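Local coordinates for protein 2,4-dihydroxyhept-2-ene-1,7-dioic acid aldolase (Kordia algicida OT-1, PDB 6BDE) that binds heme b in an H-NOX fold and probably serves in nitric oxide sensing, despite the aldolase name it carries, at residues 7-12 with 49-54; 80-85 with 109-114; 86-91 with 100-105. The protein carries 1 engineered substitution. All coordinates share one frame; numbering follows the deposited sequence.

Contact 1. Residues 7-12 with 49-54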
loop_
_atom_site.group_PDB
_atom_site.type_symbol
_atom_site.label_atom_id
_atom_site.label_comp_id
_atom_site.label_asym_id
_atom_site.label_seq_id
_atom_site.Cartn_x
_atom_site.Cartn_y
_atom_site.Cartn_z
ATOM N N THR A 7 8.735 10.100 -0.312
ATOM C CA THR A 7 8.346 11.445 -0.728
ATOM C C THR A 7 6.831 11.605 -0.764
ATOM O O THR A 7 6.295 12.617 -0.298
ATOM C CB THR A 7 8.951 11.769 -2.094
ATOM O OG1 THR A 7 8.499 10.813 -3.061
ATOM C CG2 THR A 7 10.472 11.736 -2.026
ATOM N N GLU A 8 6.122 10.616 -1.314
ATOM C CA GLU A 8 4.665 10.691 -1.360
ATOM C C GLU A 8 4.054 10.603 0.032
ATOM O O GLU A 8 3.009 11.212 0.288
ATOM C CB GLU A 8 4.105 9.582 -2.252
ATOM C CG GLU A 8 4.460 9.724 -3.724
ATOM C CD GLU A 8 3.732 10.873 -4.398
ATOM O OE1 GLU A 8 2.692 11.316 -3.867
ATOM O OE2 GLU A 8 4.201 11.331 -5.461
ATOM N N PHE A 9 4.689 9.857 0.940
ATOM C CA PHE A 9 4.172 9.738 2.300
ATOM C C PHE A 9 4.284 11.061 3.045
ATOM O O PHE A 9 3.305 11.539 3.630
ATOM C CB PHE A 9 4.919 8.631 3.047
ATOM C CG PHE A 9 4.653 8.606 4.527
ATOM C CD1 PHE A 9 3.443 8.148 5.021
ATOM C CD2 PHE A 9 5.619 9.033 5.424
ATOM C CE1 PHE A 9 3.198 8.121 6.384
ATOM C CE2 PHE A 9 5.380 9.010 6.787
ATOM C CZ PHE A 9 4.168 8.552 7.268
ATOM N N LEU A 10 5.471 11.672 3.030
ATOM C CA LEU A 10 5.646 12.943 3.723
ATOM C C LEU A 10 4.833 14.055 3.073
ATOM O O LEU A 10 4.422 14.999 3.755
ATOM C CB LEU A 10 7.127 13.313 3.774
ATOM C CG LEU A 10 8.022 12.308 4.506
ATOM C CD1 LEU A 10 9.481 12.728 4.424
ATOM C CD2 LEU A 10 7.581 12.147 5.955
ATOM N N ASP A 11 4.592 13.963 1.762
ATOM C CA ASP A 11 3.660 14.886 1.122
ATOM C C ASP A 11 2.265 14.748 1.718
ATOM O O ASP A 11 1.589 15.750 1.977
ATOM C CB ASP A 11 3.620 14.636 -0.387
ATOM C CG ASP A 11 4.774 15.291 -1.119
ATOM O OD1 ASP A 11 5.525 16.058 -0.482
ATOM O OD2 ASP A 11 4.930 15.038 -2.332
ATOM N N LEU A 12 1.824 13.510 1.949
ATOM C CA LEU A 12 0.510 13.283 2.539
ATOM C C LEU A 12 0.468 13.745 3.991
ATOM O O LEU A 12 -0.559 14.254 4.456
ATOM C CB LEU A 12 0.141 11.804 2.430
ATOM C CG LEU A 12 -1.308 11.428 2.739
ATOM C CD1 LEU A 12 -2.266 12.280 1.922
ATOM C CD2 LEU A 12 -1.538 9.952 2.471
ATOM N N LEU A 49 9.485 2.967 9.189
ATOM C CA LEU A 49 8.839 2.481 10.404
ATOM C C LEU A 49 8.937 3.505 11.526
ATOM O O LEU A 49 7.986 3.690 12.295
ATOM C CB LEU A 49 9.458 1.149 10.831
ATOM C CG LEU A 49 8.832 0.467 12.049
ATOM C CD1 LEU A 49 7.351 0.213 11.823
ATOM C CD2 LEU A 49 9.558 -0.831 12.371
ATOM N N GLN A 50 10.081 4.188 11.635
ATOM C CA GLN A 50 10.217 5.260 12.614
ATOM C C GLN A 50 9.244 6.394 12.318
ATOM O O GLN A 50 8.593 6.924 13.226
ATOM C CB GLN A 50 11.653 5.785 12.626
ATOM C CG GLN A 50 12.669 4.847 13.243
ATOM C CD GLN A 50 14.040 5.485 13.361
ATOM O OE1 GLN A 50 14.269 6.337 14.219
ATOM N NE2 GLN A 50 14.958 5.079 12.490
ATOM N N LEU A 51 9.140 6.784 11.045
ATOM C CA LEU A 51 8.230 7.861 10.669
ATOM C C LEU A 51 6.785 7.496 10.978
ATOM O O LEU A 51 6.008 8.341 11.436
ATOM C CB LEU A 51 8.395 8.190 9.184
ATOM C CG LEU A 51 9.758 8.730 8.746
ATOM C CD1 LEU A 51 9.817 8.868 7.232
ATOM C CD2 LEU A 51 10.055 10.061 9.418
ATOM N N LEU A 52 6.410 6.237 10.744
ATOM C CA LEU A 52 5.039 5.811 11.009
ATOM C C LEU A 52 4.760 5.742 12.505
ATOM O O LEU A 52 3.704 6.190 12.965
ATOM C CB LEU A 52 4.772 4.457 10.351
ATOM C CG LEU A 52 4.728 4.434 8.822
ATOM C CD1 LEU A 52 4.886 3.013 8.305
ATOM C CD2 LEU A 52 3.435 5.052 8.313
ATOM N N GLN A 53 5.695 5.187 13.280
ATOM C CA GLN A 53 5.481 5.056 14.718
ATOM C C GLN A 53 5.398 6.420 15.392
ATOM O O GLN A 53 4.585 6.624 16.301
ATOM C CB GLN A 53 6.597 4.217 15.340
ATOM C CG GLN A 53 6.489 2.728 15.052
ATOM C CD GLN A 53 7.708 1.955 15.520
ATOM O OE1 GLN A 53 8.742 2.541 15.843
ATOM N NE2 GLN A 53 7.594 0.633 15.558
ATOM N N ASN A 54 6.233 7.369 14.961
ATOM C CA ASN A 54 6.211 8.696 15.565
ATOM C C ASN A 54 4.975 9.477 15.138
ATOM O O ASN A 54 4.401 10.226 15.937
ATOM C CB ASN A 54 7.485 9.459 15.205
ATOM C CG ASN A 54 8.682 9.008 16.019
ATOM O OD1 ASN A 54 8.592 8.840 17.234
ATOM N ND2 ASN A 54 9.812 8.809 15.350
#
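L51 meets both F9 and L10 across a pair of helices, 3-17 and 45-59, that belong to the helical N-terminal subdomain of the H-NOX fold. The two segments run nearly parallel, their axes at 16° and no nearer than 12.0 Å, so the gap is bridged by F9 and by the leucine branches rather than by close backbone approach; the 163 Å² they bury is correspondingly modest. Along 49-54, L51 is the first residue to touch. Its CB lies 3.9 Å from F9 CE2, while its branch end serves the other neighbour, CD1 resting 4.2 Å from L10 CD2 with the two leucines crossing at about a right angle. I25 and Y37 pack against both of these leucines. The F9 ring gets to the far helix because CG stands anti to the backbone N (chi1 169°), which sends the ring out across the interface to end between L51 and L52. M48 and L55, at other positions of helix 45-59, add to its surroundings. L52 follows, approaching the ring aslant: CD2 sits 3.6 Å from F9 CE1 and 3.7 Å from F9 CZ. Its side chain also packs on L67 of helix 63-81 and comes within about 9 Å of the heme. At the end of the segment N54 turns to another element, its ND2 hydrogen-bonded to S29 OG.

Contact 2. Residues 80-85 with 109-114. With HEM (protoporphyrin IX containing Fe), chain B.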
loop_
_atom_site.group_PDB
_atom_site.type_symbol
_atom_site.label_atom_id
_atom_site.label_comp_id
_atom_site.label_asym_id
_atom_site.label_seq_id
_atom_site.Cartn_x
_atom_site.Cartn_y
_atom_site.Cartn_z
ATOM N N ASP A 80 -1.570 8.078 -12.324
ATOM C CA ASP A 80 -0.991 9.157 -13.112
ATOM C C ASP A 80 0.392 8.836 -13.661
ATOM O O ASP A 80 0.874 9.559 -14.541
ATOM C CB ASP A 80 -0.919 10.434 -12.271
ATOM C CG ASP A 80 -2.227 10.739 -11.561
ATOM O OD1 ASP A 80 -3.284 10.265 -12.028
ATOM O OD2 ASP A 80 -2.199 11.450 -10.534
ATOM N N SER A 81 1.043 7.785 -13.170
ATOM C CA SER A 81 2.392 7.456 -13.614
ATOM C C SER A 81 2.447 6.226 -14.504
ATOM O O SER A 81 3.318 6.146 -15.378
ATOM C CB SER A 81 3.315 7.248 -12.409
ATOM O OG SER A 81 3.580 8.480 -11.771
ATOM N N TYR A 82 1.543 5.271 -14.318
ATOM C CA TYR A 82 1.502 4.064 -15.142
ATOM C C TYR A 82 0.072 3.764 -15.575
ATOM O O TYR A 82 -0.502 2.740 -15.196
ATOM C CB TYR A 82 2.114 2.892 -14.379
ATOM C CG TYR A 82 3.433 3.206 -13.700
ATOM C CD1 TYR A 82 3.479 3.709 -12.403
ATOM C CD2 TYR A 82 4.634 3.023 -14.374
ATOM C CE1 TYR A 82 4.691 3.985 -11.788
ATOM C CE2 TYR A 82 5.847 3.303 -13.768
ATOM C CZ TYR A 82 5.872 3.783 -12.477
ATOM O OH TYR A 82 7.083 4.059 -11.880
ATOM N N PRO A 83 -0.543 4.625 -16.390
ATOM C CA PRO A 83 -1.914 4.330 -16.839
ATOM C C PRO A 83 -1.992 3.178 -17.826
ATOM O O PRO A 83 -3.018 2.488 -17.873
ATOM C CB PRO A 83 -2.369 5.646 -17.478
ATOM C CG PRO A 83 -1.114 6.260 -17.955
ATOM C CD PRO A 83 -0.035 5.874 -16.983
ATOM N N GLY A 84 -0.947 2.957 -18.625
ATOM C CA GLY A 84 -0.969 1.843 -19.559
ATOM C C GLY A 84 -0.947 0.496 -18.862
ATOM O O GLY A 84 -1.630 -0.442 -19.282
ATOM N N LEU A 85 -0.161 0.379 -17.790
ATOM C CA LEU A 85 -0.158 -0.856 -17.013
ATOM C C LEU A 85 -1.505 -1.077 -16.335
ATOM O O LEU A 85 -1.968 -2.218 -16.218
ATOM C CB LEU A 85 0.973 -0.820 -15.984
ATOM C CG LEU A 85 1.179 -2.040 -15.084
ATOM C CD1 LEU A 85 1.683 -3.224 -15.890
ATOM C CD2 LEU A 85 2.155 -1.710 -13.964
ATOM N N LYS A 109 11.423 -4.297 -12.840
ATOM C CA LYS A 109 12.113 -3.721 -13.988
ATOM C C LYS A 109 12.277 -2.214 -13.829
ATOM O O LYS A 109 13.320 -1.652 -14.183
ATOM C CB LYS A 109 11.353 -4.039 -15.275
ATOM C CG LYS A 109 11.126 -5.524 -15.520
ATOM C CD LYS A 109 10.434 -5.752 -16.856
ATOM C CE LYS A 109 9.768 -7.115 -16.909
ATOM N NZ LYS A 109 9.335 -7.479 -18.286
ATOM N N ILE A 110 11.250 -1.536 -13.312
ATOM C CA ILE A 110 11.371 -0.109 -13.019
ATOM C C ILE A 110 12.473 0.115 -11.993
ATOM O O ILE A 110 13.470 0.797 -12.255
ATOM C CB ILE A 110 10.030 0.460 -12.521
ATOM C CG1 ILE A 110 8.887 0.091 -13.472
ATOM C CG2 ILE A 110 10.123 1.972 -12.348
ATOM C CD1 ILE A 110 7.515 0.283 -12.855
ATOM N N TYR A 111 12.314 -0.479 -10.814
ATOM C CA TYR A 111 13.273 -0.347 -9.718
ATOM C C TYR A 111 13.904 -1.705 -9.452
ATOM O O TYR A 111 13.313 -2.537 -8.740
ATOM C CB TYR A 111 12.588 0.187 -8.460
ATOM C CG TYR A 111 11.835 1.486 -8.674
ATOM C CD1 TYR A 111 12.514 2.672 -8.916
ATOM C CD2 TYR A 111 10.447 1.522 -8.638
ATOM C CE1 TYR A 111 11.835 3.859 -9.115
ATOM C CE2 TYR A 111 9.757 2.705 -8.838
ATOM C CZ TYR A 111 10.457 3.870 -9.077
ATOM O OH TYR A 111 9.778 5.051 -9.276
ATOM N N PRO A 112 15.086 -1.989 -10.004
ATOM C CA PRO A 112 15.737 -3.278 -9.716
ATOM C C PRO A 112 16.050 -3.476 -8.247
ATOM O O PRO A 112 16.159 -4.625 -7.802
ATOM C CB PRO A 112 17.016 -3.229 -10.566
ATOM C CG PRO A 112 17.225 -1.774 -10.871
ATOM C CD PRO A 112 15.856 -1.180 -10.963
ATOM N N ASP A 113 16.187 -2.400 -7.478
ATOM C CA ASP A 113 16.414 -2.482 -6.043
ATOM C C ASP A 113 15.118 -2.509 -5.243
ATOM O O ASP A 113 15.152 -2.306 -4.025
ATOM C CB ASP A 113 17.279 -1.309 -5.578
ATOM C CG ASP A 113 18.680 -1.352 -6.153
ATOM O OD1 ASP A 113 19.106 -2.435 -6.605
ATOM O OD2 ASP A 113 19.354 -0.301 -6.157
ATOM N N ALA A 114 13.982 -2.751 -5.895
ATOM C CA ALA A 114 12.706 -2.746 -5.196
ATOM C C ALA A 114 12.641 -3.881 -4.184
ATOM O O ALA A 114 13.149 -4.980 -4.422
ATOM C CB ALA A 114 11.550 -2.865 -6.189
HETATM C CHA HEM B . 5.560 -1.777 -2.442
HETATM C CHB HEM B . 4.770 -0.126 -7.554
HETATM C CHC HEM B . -0.193 -2.524 -7.579
HETATM C CHD HEM B . 0.495 -3.968 -2.367
HETATM C C1A HEM B . 5.410 -1.205 -4.040
HETATM C C2A HEM B . 6.443 -0.267 -4.273
HETATM C C3A HEM B . 6.244 0.133 -5.532
HETATM C C4A HEM B . 5.108 -0.584 -5.956
HETATM C CMA HEM B . 7.069 1.139 -6.333
HETATM C CAA HEM B . 7.556 0.166 -3.319
HETATM C CBA HEM B . 8.738 -0.790 -3.508
HETATM C CGA HEM B . 9.948 -0.347 -2.689
HETATM O O1A HEM B . 11.065 -0.901 -2.874
HETATM O O2A HEM B . 9.835 0.568 -1.832
HETATM C C1B HEM B . 3.242 -0.709 -7.805
HETATM C C2B HEM B . 2.457 -0.230 -9.042
HETATM C C3B HEM B . 1.192 -0.886 -8.984
HETATM C C4B HEM B . 1.256 -1.727 -7.743
HETATM C CMB HEM B . 2.949 0.742 -10.114
HETATM C CAB HEM B . 0.028 -0.788 -9.965
HETATM C CBB HEM B . 0.198 -1.075 -11.239
HETATM C C1C HEM B . -0.143 -3.014 -5.939
HETATM C C2C HEM B . -1.432 -3.379 -5.491
HETATM C C3C HEM B . -1.255 -3.734 -4.207
HETATM C C4C HEM B . 0.123 -3.564 -3.975
HETATM C CMC HEM B . -2.734 -3.376 -6.289
HETATM C CAC HEM B . -2.309 -4.226 -3.221
HETATM C CBC HEM B . -2.388 -5.508 -2.939
HETATM C C1D HEM B . 2.033 -3.331 -2.187
HETATM C C2D HEM B . 2.385 -3.297 -0.719
HETATM C C3D HEM B . 3.690 -2.738 -0.672
HETATM C C4D HEM B . 4.085 -2.445 -2.136
HETATM C CMD HEM B . 1.541 -3.774 0.462
HETATM C CAD HEM B . 4.528 -2.485 0.581
HETATM C CBD HEM B . 5.805 -3.319 0.567
HETATM C CGD HEM B . 5.581 -4.584 1.387
HETATM O O1D HEM B . 4.414 -4.903 1.734
HETATM O O2D HEM B . 6.563 -5.305 1.705
HETATM N NA HEM B . 4.455 -1.423 -5.039
HETATM N NB HEM B . 2.455 -1.647 -6.868
HETATM N NC HEM B . 0.907 -3.040 -5.014
HETATM N ND HEM B . 2.985 -2.752 -3.174
HETATM FE FE HEM B . 2.887 -2.691 -5.192
HETATM O O HOH W 1 6.903 5.995 -9.095
#
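Y82 and I110 reach for one another from opposite directions, and their meeting makes up the apolar part of this contact. I110 CD1 lies obliquely against the tyrosine ring, 3.6 Å from Y82 CE2, while its other branch, CG2, approaches Y82 OH at 3.7 Å. The same CG2 sits 3.6 Å above the plane of the Y111 ring, offset toward the rim, so that the isoleucine is wedged between two phenols. Y82 occupies the break between helices 63-81 and 83-87, and with CG anti to its carbonyl carbon (chi1 -47°) the ring extends across toward helix 99-110.

The polar part is mediated by water. The two hydroxyls, Y82 OH and Y111 OH, are 3.9 Å apart, too far for a direct bond; a water sits 3.0 Å from Y111 OH and 3.4 Å from Y82 OH, the latter link weak. Replacing Y82 with an alanine would probably leave I110 CD1 without its aromatic neighbour and the bridging water without one of its phenol partners.

The third kind of contact is with the heme. Y82 CD1 lies 3.8 Å from the methyl CMB, again obliquely, and L85 CD2 touches the vinyl carbon CBB at 3.4 Å. Y111 leans its CE2 side toward the methyl CMA, and A114, closing a type I turn that starts at Y111, lies beside the propionate oxygen O1A. Further hydrogen bonds to the heme come from K2 N and E115 N, and from Y133, S135 and R137, the Y-x-S-x-R motif of the family. Together these contacts form one rim of the H-NOX heme pocket, where residues of the break before helix 83-87 (Y82), of that helix (L85) and of the turn after helix 99-110 (Y111, A114) line the porphyrin edge.

Contact 3. Residues 86-91 with 100-105. With HEM (protoporphyrin IX containing Fe), chain B.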
loop_
_atom_site.group_PDB
_atom_site.type_symbol
_atom_site.label_atom_id
_atom_site.label_comp_id
_atom_site.label_asym_id
_atom_site.label_seq_id
_atom_site.Cartn_x
_atom_site.Cartn_y
_atom_site.Cartn_z
ATOM N N LEU A 86 -2.154 0.004 -15.896
ATOM C CA LEU A 86 -3.471 -0.118 -15.282
ATOM C C LEU A 86 -4.538 -0.442 -16.321
ATOM O O LEU A 86 -5.458 -1.223 -16.052
ATOM C CB LEU A 86 -3.816 1.171 -14.535
ATOM C CG LEU A 86 -5.152 1.235 -13.794
ATOM C CD1 LEU A 86 -5.258 0.118 -12.772
ATOM C CD2 LEU A 86 -5.320 2.591 -13.128
ATOM N N ALA A 87 -4.429 0.145 -17.516
ATOM C CA ALA A 87 -5.385 -0.116 -18.586
ATOM C C ALA A 87 -5.303 -1.541 -19.118
ATOM O O ALA A 87 -6.181 -1.946 -19.887
ATOM C CB ALA A 87 -5.175 0.874 -19.732
ATOM N N THR A 88 -4.272 -2.298 -18.738
ATOM C CA THR A 88 -4.190 -3.699 -19.136
ATOM C C THR A 88 -5.369 -4.500 -18.593
ATOM O O THR A 88 -5.852 -5.426 -19.255
ATOM C CB THR A 88 -2.859 -4.292 -18.658
ATOM O OG1 THR A 88 -1.816 -3.924 -19.569
ATOM C CG2 THR A 88 -2.922 -5.813 -18.555
ATOM N N TYR A 89 -5.870 -4.133 -17.418
ATOM C CA TYR A 89 -6.897 -4.900 -16.732
ATOM C C TYR A 89 -8.267 -4.253 -16.892
ATOM O O TYR A 89 -8.395 -3.030 -16.984
ATOM C CB TYR A 89 -6.553 -5.041 -15.249
ATOM C CG TYR A 89 -5.224 -5.720 -15.029
ATOM C CD1 TYR A 89 -5.121 -7.103 -15.046
ATOM C CD2 TYR A 89 -4.068 -4.977 -14.833
ATOM C CE1 TYR A 89 -3.909 -7.729 -14.857
ATOM C CE2 TYR A 89 -2.848 -5.595 -14.644
ATOM C CZ TYR A 89 -2.775 -6.971 -14.656
ATOM O OH TYR A 89 -1.561 -7.589 -14.469
ATOM N N LYS A 90 -9.294 -5.101 -16.929
ATOM C CA LYS A 90 -10.679 -4.663 -17.006
ATOM C C LYS A 90 -11.506 -5.132 -15.819
ATOM O O LYS A 90 -12.692 -4.792 -15.734
ATOM C CB LYS A 90 -11.330 -5.159 -18.306
ATOM C CG LYS A 90 -11.048 -4.303 -19.535
ATOM C CD LYS A 90 -9.646 -4.533 -20.079
ATOM C CE LYS A 90 -9.265 -3.466 -21.090
ATOM N NZ LYS A 90 -7.797 -3.434 -21.331
ATOM N N ASP A 91 -10.917 -5.901 -14.901
ATOM C CA ASP A 91 -11.630 -6.479 -13.775
ATOM C C ASP A 91 -10.760 -6.342 -12.530
ATOM O O ASP A 91 -9.547 -6.616 -12.592
ATOM C CB ASP A 91 -11.970 -7.949 -14.039
ATOM C CG ASP A 91 -12.695 -8.598 -12.881
ATOM O OD1 ASP A 91 -13.931 -8.447 -12.790
ATOM O OD2 ASP A 91 -12.028 -9.265 -12.063
ATOM N N GLU A 100 1.420 -10.511 -8.253
ATOM C CA GLU A 100 2.666 -11.244 -8.060
ATOM C C GLU A 100 3.346 -11.557 -9.388
ATOM O O GLU A 100 4.552 -11.334 -9.544
ATOM C CB GLU A 100 2.398 -12.530 -7.277
ATOM C CG GLU A 100 3.638 -13.373 -7.018
ATOM C CD GLU A 100 4.593 -12.727 -6.030
ATOM O OE1 GLU A 100 4.146 -11.866 -5.242
ATOM O OE2 GLU A 100 5.790 -13.081 -6.041
ATOM N N ASN A 101 2.595 -12.076 -10.358
ATOM C CA ASN A 101 3.189 -12.599 -11.581
ATOM C C ASN A 101 3.186 -11.608 -12.740
ATOM O O ASN A 101 3.647 -11.960 -13.832
ATOM C CB ASN A 101 2.486 -13.898 -12.002
ATOM C CG ASN A 101 0.997 -13.717 -12.246
ATOM O OD1 ASN A 101 0.488 -12.598 -12.299
ATOM N ND2 ASN A 101 0.289 -14.831 -12.395
ATOM N N HIS A 102 2.688 -10.388 -12.544
ATOM C CA HIS A 102 2.770 -9.391 -13.605
ATOM C C HIS A 102 3.117 -8.005 -13.076
ATOM O O HIS A 102 4.147 -7.438 -13.452
ATOM C CB HIS A 102 1.461 -9.314 -14.394
ATOM C CG HIS A 102 1.473 -8.268 -15.465
ATOM N ND1 HIS A 102 0.428 -7.392 -15.665
ATOM C CD2 HIS A 102 2.410 -7.951 -16.390
ATOM C CE1 HIS A 102 0.718 -6.584 -16.669
ATOM N NE2 HIS A 102 1.916 -6.902 -17.125
ATOM N N ILE A 103 2.258 -7.452 -12.216
ATOM C CA ILE A 103 2.404 -6.056 -11.804
ATOM C C ILE A 103 3.751 -5.837 -11.126
ATOM O O ILE A 103 4.560 -5.009 -11.562
ATOM C CB ILE A 103 1.240 -5.635 -10.892
ATOM C CG1 ILE A 103 -0.057 -5.535 -11.698
ATOM C CG2 ILE A 103 1.550 -4.309 -10.217
ATOM C CD1 ILE A 103 -1.296 -5.398 -10.844
ATOM N N HIS A 104 4.016 -6.581 -10.053
ATOM C CA HIS A 104 5.269 -6.406 -9.334
ATOM C C HIS A 104 6.465 -6.986 -10.079
ATOM O O HIS A 104 7.607 -6.689 -9.709
ATOM C CB HIS A 104 5.159 -7.015 -7.933
ATOM C CG HIS A 104 4.486 -6.114 -6.943
ATOM N ND1 HIS A 104 4.093 -6.537 -5.693
ATOM C CD2 HIS A 104 4.133 -4.808 -7.026
ATOM C CE1 HIS A 104 3.528 -5.531 -5.046
ATOM N NE2 HIS A 104 3.542 -4.471 -5.833
ATOM N N VAL A 105 6.236 -7.792 -11.120
ATOM C CA VAL A 105 7.324 -8.149 -12.024
ATOM C C VAL A 105 7.760 -6.929 -12.824
ATOM O O VAL A 105 8.959 -6.690 -13.019
ATOM C CB VAL A 105 6.899 -9.310 -12.943
ATOM C CG1 VAL A 105 7.935 -9.530 -14.037
ATOM C CG2 VAL A 105 6.695 -10.583 -12.134
HETATM C CHA HEM B . 5.560 -1.777 -2.442
HETATM C CHB HEM B . 4.770 -0.126 -7.554
HETATM C CHC HEM B . -0.193 -2.524 -7.579
HETATM C CHD HEM B . 0.495 -3.968 -2.367
HETATM C C1A HEM B . 5.410 -1.205 -4.040
HETATM C C2A HEM B . 6.443 -0.267 -4.273
HETATM C C3A HEM B . 6.244 0.133 -5.532
HETATM C C4A HEM B . 5.108 -0.584 -5.956
HETATM C CMA HEM B . 7.069 1.139 -6.333
HETATM C CAA HEM B . 7.556 0.166 -3.319
HETATM C CBA HEM B . 8.738 -0.790 -3.508
HETATM C CGA HEM B . 9.948 -0.347 -2.689
HETATM O O1A HEM B . 11.065 -0.901 -2.874
HETATM O O2A HEM B . 9.835 0.568 -1.832
HETATM C C1B HEM B . 3.242 -0.709 -7.805
HETATM C C2B HEM B . 2.457 -0.230 -9.042
HETATM C C3B HEM B . 1.192 -0.886 -8.984
HETATM C C4B HEM B . 1.256 -1.727 -7.743
HETATM C CMB HEM B . 2.949 0.742 -10.114
HETATM C CAB HEM B . 0.028 -0.788 -9.965
HETATM C CBB HEM B . 0.198 -1.075 -11.239
HETATM C C1C HEM B . -0.143 -3.014 -5.939
HETATM C C2C HEM B . -1.432 -3.379 -5.491
HETATM C C3C HEM B . -1.255 -3.734 -4.207
HETATM C C4C HEM B . 0.123 -3.564 -3.975
HETATM C CMC HEM B . -2.734 -3.376 -6.289
HETATM C CAC HEM B . -2.309 -4.226 -3.221
HETATM C CBC HEM B . -2.388 -5.508 -2.939
HETATM C C1D HEM B . 2.033 -3.331 -2.187
HETATM C C2D HEM B . 2.385 -3.297 -0.719
HETATM C C3D HEM B . 3.690 -2.738 -0.672
HETATM C C4D HEM B . 4.085 -2.445 -2.136
HETATM C CMD HEM B . 1.541 -3.774 0.462
HETATM C CAD HEM B . 4.528 -2.485 0.581
HETATM C CBD HEM B . 5.805 -3.319 0.567
HETATM C CGD HEM B . 5.581 -4.584 1.387
HETATM O O1D HEM B . 4.414 -4.903 1.734
HETATM O O2D HEM B . 6.563 -5.305 1.705
HETATM N NA HEM B . 4.455 -1.423 -5.039
HETATM N NB HEM B . 2.455 -1.647 -6.868
HETATM N NC HEM B . 0.907 -3.040 -5.014
HETATM N ND HEM B . 2.985 -2.752 -3.174
HETATM FE FE HEM B . 2.887 -2.691 -5.192
#
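Y89 and H102 point at each other from opposite directions, rim to rim, with ring centroids 5.7 Å apart and planes inclined at 56°, so neither covers the other's face. The phenol oxygen arrives at the imidazole's edge, close to its plane, and Y89 OH is hydrogen-bonded to H102 ND1; either may be the donor. The modelled separation of these two atoms, 2.3 Å, is very short, and its exact value is doubtful. The imidazole is brought to the phenol by an extended first torsion, H102 CG lying anti to the backbone N (chi1 178°). T88 flanks this pair: its CG2 stands 3.8 Å above the centre of the Y89 ring and reaches, 4.2 Å away, H102 CE1.

I103 crosses Y89 obliquely, with CG1 3.8 Å from the phenol OH, while its other branch turns to the porphyrin, CG2 lying 3.6 Å from heme C4B. The next residue defines the place in the fold: this is the proximal helix of H-NOX proteins, on which H104 is the axial ligand, its NE2 bound to iron at 2.0 Å. A wider pi-type turn at 100-103 precedes that histidine; H102 and I103, the two residues of this helix that Y89 touches, come immediately before it in the chain. Beyond the two segments, M95 packs on both Y89 and I103, and F154 also touches the tyrosine. Within 86-91, K90 turns back on the residues before it, its NZ donating a hydrogen bond of 2.6 Å to A87 O.

Contact 1 is buried and lies apart from the others: it joins helices 3-17 and 45-59 solely through leucine and phenylalanine carbons, and its centre is about 27 Å from that of contact 3, across the chain's centre. Contacts 2 and 3 share helices 83-87 and 99-110, and contact 3 is nested within the loop that contact 2 closes. They touch directly, L85 CD1 lying 3.6 Å from H102 CE1, and both reach the heme. Contact 2 is at the surface and combines apolar packing with a water bridge that is weak on one side; contact 3, partly buried, carries the iron ligand and a direct phenol-imidazole hydrogen bond whose very short modelled length is doubtful.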